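Local coordinates for attaching and effacing protein, pathogenesis factor (PDB 4E9L) that probably mediates attachment of Escherichia coli to host cells, as an adhesin of the intimin/invasin family built in part from tandem immunoglobulin-like domains, at residues T213-A218 with S255-L260; L229-S234 with S246-K251; S197-A202 with P279-A284. All coordinates share one frame; numbering follows the deposited sequence. Where two conformers were deposited one is given.

Contact 1. Residues T213-A218 with S255-L260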
loop_
_atom_site.group_PDB
_atom_site.type_symbol
_atom_site.label_atom_id
_atom_site.label_comp_id
_atom_site.label_asym_id
_atom_site.label_seq_id
_atom_site.Cartn_x
_atom_site.Cartn_y
_atom_site.Cartn_z
ATOM N N THR A 213 1.901 5.339 -2.152
ATOM C CA THR A 213 2.047 3.924 -1.867
ATOM C C THR A 213 0.702 3.248 -1.978
ATOM O O THR A 213 -0.312 3.752 -1.477
ATOM C CB THR A 213 2.680 3.672 -0.477
ATOM O OG1 THR A 213 3.924 4.370 -0.414
ATOM C CG2 THR A 213 2.924 2.176 -0.225
ATOM N N VAL A 214 0.698 2.138 -2.670
ATOM C CA VAL A 214 -0.481 1.282 -2.838
ATOM C C VAL A 214 -0.232 0.087 -1.928
ATOM O O VAL A 214 0.855 -0.489 -1.994
ATOM C CB VAL A 214 -0.648 0.820 -4.305
ATOM C CG1 VAL A 214 -1.899 -0.050 -4.470
ATOM C CG2 VAL A 214 -0.708 2.002 -5.233
ATOM N N THR A 215 -1.217 -0.297 -1.100
ATOM C CA THR A 215 -1.091 -1.488 -0.244
ATOM C C THR A 215 -2.193 -2.499 -0.640
ATOM O O THR A 215 -3.372 -2.126 -0.757
ATOM C CB THR A 215 -1.213 -1.117 1.267
ATOM O OG1 THR A 215 -0.211 -0.170 1.634
ATOM C CG2 THR A 215 -1.052 -2.328 2.185
ATOM N N LEU A 216 -1.802 -3.765 -0.844
ATOM C CA LEU A 216 -2.738 -4.858 -1.088
ATOM C C LEU A 216 -2.683 -5.789 0.140
ATOM O O LEU A 216 -1.597 -6.167 0.568
ATOM C CB LEU A 216 -2.370 -5.672 -2.352
ATOM C CG LEU A 216 -3.188 -6.989 -2.552
ATOM C CD1 LEU A 216 -4.665 -6.693 -2.969
ATOM C CD2 LEU A 216 -2.535 -7.881 -3.599
ATOM N N VAL A 217 -3.838 -6.167 0.687
ATOM C CA VAL A 217 -3.874 -7.174 1.740
ATOM C C VAL A 217 -4.621 -8.339 1.045
ATOM O O VAL A 217 -5.786 -8.204 0.667
ATOM C CB VAL A 217 -4.479 -6.701 3.094
ATOM C CG1 VAL A 217 -4.569 -7.867 4.069
ATOM C CG2 VAL A 217 -3.611 -5.603 3.713
ATOM N N ALA A 218 -3.892 -9.393 0.731
ATOM C CA ALA A 218 -4.450 -10.502 -0.042
ATOM C C ALA A 218 -4.898 -11.597 0.899
ATOM O O ALA A 218 -4.136 -12.013 1.782
ATOM C CB ALA A 218 -3.403 -11.045 -1.005
ATOM N N SER A 255 0.573 -8.968 3.078
ATOM C CA SER A 255 0.570 -7.539 2.791
ATOM C C SER A 255 1.607 -7.283 1.696
ATOM O O SER A 255 2.713 -7.808 1.772
ATOM C CB SER A 255 0.921 -6.755 4.055
ATOM O OG SER A 255 0.947 -5.369 3.767
ATOM N N TYR A 256 1.259 -6.494 0.672
ATOM C CA TYR A 256 2.196 -6.181 -0.432
ATOM C C TYR A 256 2.107 -4.703 -0.706
ATOM O O TYR A 256 1.013 -4.141 -0.655
ATOM C CB TYR A 256 1.833 -6.938 -1.733
ATOM C CG TYR A 256 1.762 -8.434 -1.564
ATOM C CD1 TYR A 256 2.796 -9.252 -2.004
ATOM C CD2 TYR A 256 0.645 -9.040 -0.987
ATOM C CE1 TYR A 256 2.725 -10.637 -1.872
ATOM C CE2 TYR A 256 0.568 -10.424 -0.840
ATOM C CZ TYR A 256 1.614 -11.217 -1.282
ATOM O OH TYR A 256 1.565 -12.571 -1.130
ATOM N N VAL A 257 3.233 -4.063 -1.008
ATOM C CA VAL A 257 3.190 -2.622 -1.307
ATOM C C VAL A 257 3.838 -2.309 -2.643
ATOM O O VAL A 257 4.752 -3.020 -3.066
ATOM C CB VAL A 257 3.778 -1.728 -0.176
ATOM C CG1 VAL A 257 3.010 -1.914 1.148
ATOM C CG2 VAL A 257 5.287 -1.978 0.007
ATOM N N ALA A 258 3.404 -1.216 -3.293
ATOM C CA ALA A 258 4.012 -0.775 -4.557
ATOM C C ALA A 258 3.917 0.723 -4.617
ATOM O O ALA A 258 3.101 1.324 -3.907
ATOM C CB ALA A 258 3.286 -1.402 -5.760
ATOM N N THR A 259 4.746 1.332 -5.466
ATOM C CA THR A 259 4.729 2.769 -5.732
ATOM C C THR A 259 3.932 3.063 -6.992
ATOM O O THR A 259 4.236 2.544 -8.066
ATOM C CB THR A 259 6.143 3.345 -5.845
ATOM O OG1 THR A 259 6.862 2.999 -4.666
ATOM C CG2 THR A 259 6.130 4.887 -6.027
ATOM N N LEU A 260 2.951 3.941 -6.862
ATOM C CA LEU A 260 2.137 4.378 -7.988
ATOM C C LEU A 260 2.659 5.775 -8.308
ATOM O O LEU A 260 2.618 6.646 -7.432
ATOM C CB LEU A 260 0.640 4.432 -7.566
ATOM C CG LEU A 260 -0.417 4.750 -8.649
ATOM C CD1 LEU A 260 -1.813 4.456 -8.126
ATOM C CD2 LEU A 260 -0.406 6.222 -9.009
HETATM O O HOH W 1 5.798 4.696 -2.440
#

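Contact 2. Residues L229-S234 with S246-K251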
loop_
_atom_site.group_PDB
_atom_site.type_symbol
_atom_site.label_atom_id
_atom_site.label_comp_id
_atom_site.label_asym_id
_atom_site.label_seq_id
_atom_site.Cartn_x
_atom_site.Cartn_y
_atom_site.Cartn_z
ATOM N N LEU A 229 2.805 -14.188 -3.355
ATOM C CA LEU A 229 2.137 -13.886 -4.624
ATOM C C LEU A 229 3.001 -13.084 -5.585
ATOM O O LEU A 229 3.762 -12.227 -5.146
ATOM C CB LEU A 229 0.818 -13.131 -4.392
ATOM C CG LEU A 229 -0.310 -13.931 -3.719
ATOM C CD1 LEU A 229 -1.484 -13.055 -3.432
ATOM C CD2 LEU A 229 -0.769 -15.097 -4.571
ATOM N N SER A 230 2.840 -13.336 -6.899
ATOM C CA SER A 230 3.479 -12.561 -7.963
ATOM C C SER A 230 2.370 -11.684 -8.527
ATOM O O SER A 230 1.331 -12.192 -8.964
ATOM C CB SER A 230 4.073 -13.472 -9.035
ATOM O OG SER A 230 5.291 -13.994 -8.529
ATOM N N LEU A 231 2.539 -10.367 -8.405
ATOM C CA LEU A 231 1.500 -9.417 -8.774
ATOM C C LEU A 231 1.887 -8.444 -9.849
ATOM O O LEU A 231 3.069 -8.202 -10.106
ATOM C CB LEU A 231 1.121 -8.570 -7.523
ATOM C CG LEU A 231 0.726 -9.290 -6.224
ATOM C CD1 LEU A 231 0.826 -8.349 -5.054
ATOM C CD2 LEU A 231 -0.713 -9.870 -6.308
ATOM N N SER A 232 0.848 -7.849 -10.440
ATOM C CA SER A 232 0.940 -6.762 -11.402
ATOM C C SER A 232 -0.193 -5.785 -11.072
ATOM O O SER A 232 -0.784 -5.876 -9.983
ATOM C CB SER A 232 0.827 -7.279 -12.834
ATOM O OG SER A 232 1.104 -6.205 -13.716
ATOM N N ALA A 233 -0.506 -4.850 -11.967
ATOM C CA ALA A 233 -1.579 -3.897 -11.710
ATOM C C ALA A 233 -2.174 -3.384 -12.982
ATOM O O ALA A 233 -1.514 -3.323 -14.029
ATOM C CB ALA A 233 -1.076 -2.724 -10.853
ATOM N N SER A 234 -3.424 -2.973 -12.875
ATOM C CA SER A 234 -4.173 -2.352 -13.956
ATOM C C SER A 234 -4.510 -0.918 -13.482
ATOM O O SER A 234 -4.978 -0.734 -12.346
ATOM C CB SER A 234 -5.459 -3.136 -14.209
ATOM O OG SER A 234 -6.236 -2.477 -15.189
ATOM N N SER A 246 5.112 0.390 -9.810
ATOM C CA SER A 246 6.404 -0.281 -9.634
ATOM C C SER A 246 6.225 -1.779 -9.360
ATOM O O SER A 246 5.101 -2.295 -9.312
ATOM C CB SER A 246 7.137 0.360 -8.447
ATOM O OG SER A 246 6.558 -0.022 -7.194
ATOM N N SER A 247 7.347 -2.482 -9.105
ATOM C CA SER A 247 7.352 -3.867 -8.656
ATOM C C SER A 247 6.698 -3.883 -7.245
ATOM O O SER A 247 6.642 -2.851 -6.588
ATOM C CB SER A 247 8.788 -4.371 -8.523
ATOM O OG SER A 247 9.493 -3.585 -7.571
ATOM N N TRP A 248 6.191 -5.036 -6.810
ATOM C CA TRP A 248 5.575 -5.180 -5.486
ATOM C C TRP A 248 6.587 -5.712 -4.465
ATOM O O TRP A 248 7.487 -6.481 -4.820
ATOM C CB TRP A 248 4.346 -6.098 -5.553
ATOM C CG TRP A 248 3.225 -5.466 -6.329
ATOM C CD1 TRP A 248 3.107 -5.398 -7.689
ATOM C CD2 TRP A 248 2.087 -4.776 -5.788
ATOM N NE1 TRP A 248 1.973 -4.700 -8.032
ATOM C CE2 TRP A 248 1.314 -4.323 -6.883
ATOM C CE3 TRP A 248 1.665 -4.464 -4.485
ATOM C CZ2 TRP A 248 0.143 -3.572 -6.713
ATOM C CZ3 TRP A 248 0.505 -3.720 -4.310
ATOM C CH2 TRP A 248 -0.256 -3.297 -5.415
ATOM N N THR A 249 6.455 -5.258 -3.226
ATOM C CA THR A 249 7.281 -5.724 -2.105
ATOM C C THR A 249 6.375 -6.389 -1.096
ATOM O O THR A 249 5.494 -5.727 -0.531
ATOM C CB THR A 249 8.068 -4.586 -1.440
ATOM O OG1 THR A 249 8.844 -3.915 -2.433
ATOM C CG2 THR A 249 9.008 -5.120 -0.320
ATOM N N GLU A 250 6.637 -7.670 -0.812
ATOM C CA GLU A 250 5.890 -8.402 0.199
ATOM C C GLU A 250 6.385 -7.982 1.571
ATOM O O GLU A 250 7.600 -7.912 1.792
ATOM C CB GLU A 250 6.026 -9.916 -0.014
ATOM C CG GLU A 250 5.057 -10.676 0.880
ATOM C CD GLU A 250 4.923 -12.155 0.615
ATOM O OE1 GLU A 250 5.539 -12.663 -0.348
ATOM O OE2 GLU A 250 4.179 -12.806 1.378
ATOM N N LYS A 251 5.452 -7.619 2.464
ATOM C CA LYS A 251 5.778 -7.119 3.807
ATOM C C LYS A 251 5.373 -8.099 4.907
ATOM O O LYS A 251 5.352 -7.736 6.078
ATOM C CB LYS A 251 5.141 -5.740 4.057
ATOM C CG LYS A 251 5.628 -4.612 3.151
ATOM C CD LYS A 251 7.097 -4.249 3.454
ATOM C CE LYS A 251 7.582 -3.077 2.653
ATOM N NZ LYS A 251 9.046 -2.866 2.821
#

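Contact 3. Residues S197-A202 with P279-A284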
loop_
_atom_site.group_PDB
_atom_site.type_symbol
_atom_site.label_atom_id
_atom_site.label_comp_id
_atom_site.label_asym_id
_atom_site.label_seq_id
_atom_site.Cartn_x
_atom_site.Cartn_y
_atom_site.Cartn_z
ATOM N N SER A 197 -10.082 -9.674 -0.068
ATOM C CA SER A 197 -8.834 -8.948 -0.293
ATOM C C SER A 197 -9.129 -7.458 -0.478
ATOM O O SER A 197 -10.209 -7.091 -0.946
ATOM C CB SER A 197 -8.084 -9.526 -1.484
ATOM O OG SER A 197 -7.795 -10.896 -1.256
ATOM N N LYS A 198 -8.172 -6.607 -0.110
ATOM C CA LYS A 198 -8.410 -5.168 -0.155
ATOM C C LYS A 198 -7.201 -4.419 -0.638
ATOM O O LYS A 198 -6.077 -4.729 -0.224
ATOM C CB LYS A 198 -8.789 -4.672 1.259
ATOM C CG LYS A 198 -9.358 -3.252 1.307
ATOM C CD LYS A 198 -9.852 -2.864 2.699
ATOM C CE LYS A 198 -10.270 -1.414 2.769
ATOM N NZ LYS A 198 -10.790 -1.064 4.117
ATOM N N VAL A 199 -7.447 -3.384 -1.449
ATOM C CA VAL A 199 -6.428 -2.457 -1.941
ATOM C C VAL A 199 -6.713 -1.042 -1.384
ATOM O O VAL A 199 -7.867 -0.626 -1.327
ATOM C CB VAL A 199 -6.203 -2.488 -3.488
ATOM C CG1 VAL A 199 -7.461 -2.086 -4.257
ATOM C CG2 VAL A 199 -5.034 -1.573 -3.891
ATOM N N SER A 200 -5.650 -0.307 -1.014
ATOM C CA SER A 200 -5.736 1.012 -0.414
ATOM C C SER A 200 -4.597 1.879 -0.944
ATOM O O SER A 200 -3.549 1.359 -1.285
ATOM C CB SER A 200 -5.602 0.849 1.106
ATOM O OG SER A 200 -5.478 2.076 1.802
ATOM N N VAL A 201 -4.798 3.196 -1.025
ATOM C CA VAL A 201 -3.737 4.136 -1.430
ATOM C C VAL A 201 -3.467 5.047 -0.229
ATOM O O VAL A 201 -4.398 5.357 0.518
ATOM C CB VAL A 201 -3.983 4.934 -2.747
ATOM C CG1 VAL A 201 -3.892 4.024 -3.971
ATOM C CG2 VAL A 201 -5.306 5.709 -2.709
ATOM N N ALA A 202 -2.201 5.400 -0.007
ATOM C CA ALA A 202 -1.782 6.224 1.127
ATOM C C ALA A 202 -2.369 7.648 1.078
ATOM O O ALA A 202 -2.663 8.220 2.125
ATOM C CB ALA A 202 -0.266 6.283 1.196
ATOM N N PRO A 279 -8.442 -9.442 -11.316
ATOM C CA PRO A 279 -8.504 -8.532 -10.155
ATOM C C PRO A 279 -8.202 -9.239 -8.847
ATOM O O PRO A 279 -8.700 -10.343 -8.590
ATOM C CB PRO A 279 -9.944 -8.018 -10.165
ATOM C CG PRO A 279 -10.366 -8.122 -11.587
ATOM C CD PRO A 279 -9.656 -9.317 -12.158
ATOM N N ALA A 280 -7.333 -8.633 -8.048
ATOM C CA ALA A 280 -6.947 -9.234 -6.769
ATOM C C ALA A 280 -7.699 -8.596 -5.603
ATOM O O ALA A 280 -7.494 -8.991 -4.467
ATOM C CB ALA A 280 -5.436 -9.140 -6.564
ATOM N N ALA A 281 -8.561 -7.612 -5.871
ATOM C CA ALA A 281 -9.320 -6.947 -4.807
ATOM C C ALA A 281 -10.757 -6.696 -5.216
ATOM O O ALA A 281 -11.075 -6.725 -6.407
ATOM C CB ALA A 281 -8.636 -5.652 -4.396
ATOM N N THR A 282 -11.629 -6.456 -4.218
ATOM C CA THR A 282 -13.064 -6.217 -4.409
ATOM C C THR A 282 -13.316 -5.036 -5.324
ATOM O O THR A 282 -14.072 -5.140 -6.287
ATOM C CB THR A 282 -13.771 -6.010 -3.050
ATOM O OG1 THR A 282 -13.111 -6.757 -2.021
ATOM C CG2 THR A 282 -15.228 -6.381 -3.104
ATOM N N GLU A 283 -12.660 -3.918 -5.038
ATOM C CA GLU A 283 -12.845 -2.716 -5.836
ATOM C C GLU A 283 -11.515 -2.004 -5.941
ATOM O O GLU A 283 -10.681 -2.116 -5.044
ATOM C CB GLU A 283 -13.939 -1.810 -5.232
ATOM C CG GLU A 283 -13.678 -1.376 -3.797
ATOM C CD GLU A 283 -14.767 -0.530 -3.161
ATOM O OE1 GLU A 283 -15.086 0.551 -3.708
ATOM O OE2 GLU A 283 -15.274 -0.935 -2.090
ATOM N N ALA A 284 -11.297 -1.319 -7.055
ATOM C CA ALA A 284 -10.047 -0.597 -7.300
ATOM C C ALA A 284 -9.907 0.544 -6.304
ATOM O O ALA A 284 -10.923 1.128 -5.896
ATOM C CB ALA A 284 -10.049 -0.046 -8.720
HETATM O O HOH W 2 -10.259 -3.036 -2.312
#

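Contact 1. Residues T213-A218 with S255-L260
V214 and L216 pair with A258 and Y256 through four backbone hydrogen bonds, two for each hydrogen-bonded pair of these antiparallel strands. V214 N gives a nearly straight bond of 2.8 Å to A258 O (179° at the hydrogen), and L216 N does the same to Y256 O. The return bonds, from A258 N to V214 O and from Y256 N to L216 O, are more bent, near 155°. Between them the non-hydrogen-bonded pair of T215 and V257 brings CA-H groups up to the same carbonyls: V257 CA stands 3.2 Å from V214 O, and T215 CA faces Y256 O. The two strands are the middle pair of one four-stranded sheet in an immunoglobulin-like, invasin-type domain, flanked by strands 198-201 and 244-252.

Apolar contacts gather on the face that carries V214, L216, Y256 and A258, which is turned to the domain core. V214 CG2, set anti to the carbonyl carbon (chi1 -179° for CG1), leans across to L260 CB at 3.6 Å. A218 CB comes obliquely to the Y256 ring, 4.0 Å from CE2, while L216 O lies at the ring edge, in its plane. The phenol reaches beyond A218, where its OH is hydrogen-bonded to I226 O and L229 N.

On the other face, T215 OG1 and V257 CG1 lie side by side at 3.7 Å, and T213 CG2 crosses V257 at a slant. Water joins T213 OG1 and T259 OG1 there, at 2.8 Å from T213 OG1.

Contact 2. Residues L229-S234 with S246-K251
L231 and W248 both turn CG anti to their own carbonyl carbon (chi1 -53° and -68°); the W248 torsion brings the indole under L231 CB, and the L231 torsion carries CD1 over the ring. The W248 indole presents a face to the leucine, and the two side chains meet at about a right angle. L231 CB sits over the five-membered ring, 3.9 Å from its centroid and 15° off the ring normal, a CH-pi contact; its closest ring atom is W248 CD1, at 3.7 Å. L231 CD1 extends the same cover toward the six-membered ring and comes 3.9 Å from W248 CD2, nearer the rim of the system than its middle.

The two segments belong to different sheets of an immunoglobulin-like beta sandwich: 231-236 is an outermost strand of one and 244-252 an outermost strand of the other. W248 bridges them where the sheets meet at their margin, also packing on V214, L216, Y256 and A258 of its own sheet and on P273 of the sheet that holds 231-236.

Farther along strand 231-236, A233 CB approaches the indole at its edge, near the ring plane, 4.4 Å from W248 CZ2. S232 O comes obliquely to the indole nitrogen, 3.6 Å from W248 NE1, a close approach without a hydrogen bond. Toward the other end E250 reaches across with an extended chain, leaving OE1 4.3 Å from L229 N; the carboxylate is instead bonded by G228 N through OE1 and, weakly, by S227 OG through OE2.

Contact 3. Residues S197-A202 with P279-A284
A280 O presses against S197 CB at 3.1 Å, the first touch of a segment that joins the two sheets of an immunoglobulin-like sandwich: strand 198-201 borders one sheet, and 279-284 is an irregular part of strand 278-290 in the other. That carbonyl oxygen is buried here and has no hydrogen-bonding partner in the model. S197 OG, 3.7 Å from A280 O, is instead engaged by S193 O and K219 N.

A281 follows, its methyl directed at strand 198-201. A281 CB rests 3.8 Å from V199 CG1 and about as close to V199 N. The backbones are nearest two residues earlier on the first segment, where the CA atoms of S197 and A281 are 5.0 Å apart.

T282 comes next, with OG1 beside its own backbone N (chi1 -31°) and facing S197 O at 3.1 Å. Its hydroxyl is hydrogen-bonded to S194 O, with a weaker bond to N195 O, and S197 O is a close neighbour rather than a hydrogen-bond partner.

E283 takes part through its backbone. E283 O stands 3.3 Å from V199 CG1, the methyl that chi1 of 62° places between the backbone N and carbonyl carbon. One water completes the link between the segments: it accepts from V199 N at 3.0 Å and donates to E283 O at 2.9 Å.

From the N terminus, 197-202 comes first and waits longest for its partner: contact 3 closes the widest loop, on 279-284. Inside that loop 213-218 meets 255-260 in contact 1, and inside that one 229-234 meets 246-251 in contact 2. The three therefore nest without crossing, all within one invasin-type domain. Contact 1 pairs the two central strands of one sheet, while contacts 3 and 2 tie its two outermost strands to the other sheet. Backbone bonds carry the arrangement across: V217 N to K198 O and T215 N to S200 O link contact 1 to contact 3, and T249 N to V257 O links contact 1 to contact 2. Contacts 2 and 3 do not touch.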